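Local coordinates for protein nucleotidyltransferase (Thermus thermophilus HB8, PDB 1WWP) that is of unknown function but probably resembles the substrate-binding helical proteins associated with nucleotidyltransferases, at residues 96-99 / 100-104. Residues are numbered along the deposited sequence; the frame is centred on the assembly and turned at random.
Sequences ARAI and FRRLP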
loop_
_atom_site.group_PDB
_atom_site.type_symbol
_atom_site.label_atom_id
_atom_site.label_comp_id
_atom_site.label_asym_id
_atom_site.label_seq_id
_atom_site.Cartn_x
_atom_site.Cartn_y
_atom_site.Cartn_z
ATOM N N ALA A 96 6.930 9.441 5.021
ATOM C CA ALA A 96 7.525 8.868 3.819
ATOM C C ALA A 96 9.057 8.810 3.897
ATOM O O ALA A 96 9.655 7.776 3.597
ATOM C CB ALA A 96 7.082 9.670 2.597
ATOM N N ARG A 97 9.684 9.916 4.295
ATOM C CA ARG A 97 11.139 9.968 4.422
ATOM C C ARG A 97 11.592 9.064 5.565
ATOM O O ARG A 97 12.621 8.395 5.461
ATOM C CB ARG A 97 11.605 11.408 4.678
ATOM C CG ARG A 97 11.531 12.316 3.449
ATOM C CD ARG A 97 11.846 13.764 3.810
ATOM N NE ARG A 97 12.024 14.608 2.631
ATOM C CZ ARG A 97 13.054 14.515 1.794
ATOM N NH1 ARG A 97 14.003 13.612 2.005
ATOM N NH2 ARG A 97 13.140 15.329 0.749
ATOM N N ALA A 98 10.817 9.048 6.649
ATOM C CA ALA A 98 11.120 8.210 7.814
ATOM C C ALA A 98 11.009 6.713 7.473
ATOM O O ALA A 98 11.817 5.906 7.935
ATOM C CB ALA A 98 10.180 8.557 8.966
ATOM N N ILE A 99 10.010 6.335 6.676
ATOM C CA ILE A 99 9.875 4.926 6.282
ATOM C C ILE A 99 11.058 4.580 5.378
ATOM O O ILE A 99 11.713 3.548 5.550
ATOM C CB ILE A 99 8.578 4.650 5.468
ATOM C CG1 ILE A 99 7.333 4.960 6.297
ATOM C CG2 ILE A 99 8.539 3.182 5.047
ATOM C CD1 ILE A 99 7.165 4.058 7.485
ATOM N N PHE A 100 11.338 5.453 4.415
ATOM C CA PHE A 100 12.431 5.215 3.480
ATOM C C PHE A 100 13.766 4.988 4.180
ATOM O O PHE A 100 14.591 4.211 3.703
ATOM C CB PHE A 100 12.578 6.383 2.499
ATOM C CG PHE A 100 13.618 6.143 1.443
ATOM C CD1 PHE A 100 13.360 5.277 0.380
ATOM C CD2 PHE A 100 14.879 6.719 1.549
ATOM C CE1 PHE A 100 14.343 4.985 -0.555
ATOM C CE2 PHE A 100 15.872 6.431 0.612
ATOM C CZ PHE A 100 15.606 5.561 -0.440
ATOM N N ARG A 101 13.981 5.665 5.304
ATOM C CA ARG A 101 15.230 5.521 6.050
ATOM C C ARG A 101 15.391 4.121 6.633
ATOM O O ARG A 101 16.510 3.676 6.905
ATOM C CB ARG A 101 15.308 6.541 7.188
ATOM C CG ARG A 101 15.357 7.998 6.747
ATOM C CD ARG A 101 15.586 8.926 7.942
ATOM N NE ARG A 101 14.565 8.751 8.974
ATOM C CZ ARG A 101 14.555 9.394 10.137
ATOM N NH1 ARG A 101 15.515 10.261 10.428
ATOM N NH2 ARG A 101 13.578 9.170 11.009
ATOM N N ARG A 102 14.281 3.422 6.822
ATOM C CA ARG A 102 14.351 2.086 7.381
ATOM C C ARG A 102 14.440 0.997 6.325
ATOM O O ARG A 102 14.874 -0.115 6.618
ATOM C CB ARG A 102 13.136 1.841 8.266
ATOM C CG ARG A 102 13.003 2.844 9.407
ATOM C CD ARG A 102 11.547 3.119 9.739
ATOM N NE ARG A 102 11.402 4.322 10.552
ATOM C CZ ARG A 102 10.237 4.849 10.923
ATOM N NH1 ARG A 102 9.100 4.277 10.551
ATOM N NH2 ARG A 102 10.213 5.949 11.671
ATOM N N LEU A 103 14.042 1.303 5.092
ATOM C CA LEU A 103 14.061 0.284 4.047
ATOM C C LEU A 103 15.370 -0.484 3.886
ATOM O O LEU A 103 15.348 -1.695 3.656
ATOM C CB LEU A 103 13.636 0.879 2.704
ATOM C CG LEU A 103 12.243 1.514 2.682
ATOM C CD1 LEU A 103 11.850 1.774 1.237
ATOM C CD2 LEU A 103 11.213 0.596 3.348
ATOM N N PRO A 104 16.526 0.203 3.999
ATOM C CA PRO A 104 17.815 -0.477 3.855
ATOM C C PRO A 104 17.890 -1.730 4.719
ATOM O O PRO A 104 18.179 -2.824 4.223
ATOM C CB PRO A 104 18.813 0.588 4.306
ATOM C CG PRO A 104 18.158 1.856 3.858
ATOM C CD PRO A 104 16.725 1.642 4.265
#
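Phe-100 N donates to Ala-96 O at 3.0 Å in a regular i to i+4 helical bond, but a turn later Ile-99 O takes a short i+3 bond from Arg-102 N (2.9 Å) and only a weak one from Leu-103 N. The helix kinks here because Pro-104, which has no N-H, cannot bond back to the preceding turn. Arg-102 leans back over that turn: CG lies anti to its own carbonyl carbon (chi1 -58°), and a bend at chi2 lays one face of the guanidinium over Ala-98 O. Arg-102 NE lies 3.1 Å from Ala-98 O, at an angle too poor for a hydrogen bond. Arg-102 NH2 rests 3.8 Å from Ala-98 CB, where a small methyl leaves room for the arginine, while its NH1 passes 3.6 Å from Ile-99 CD1 on its way to a salt bridge with Asp-83. A leucine in place of Arg-102 would probably leave Asp-83 without its cationic mate. On the buried side, Ile-99 CG2, anti to its backbone N, meets Leu-103 CD2 at 4.1 Å, a branched pair suited to an apolar face. Arg-101 suits the exposed side, its CG beside Arg-97 O. Within the all-helical fold, Phe-100 and Leu-103 of helix 93-116 pack on Ala-26 of helix 20-49, Leu-103 also touching Phe-30, whereas Arg-102 ties the helix to Asp-83 of helix 71-86.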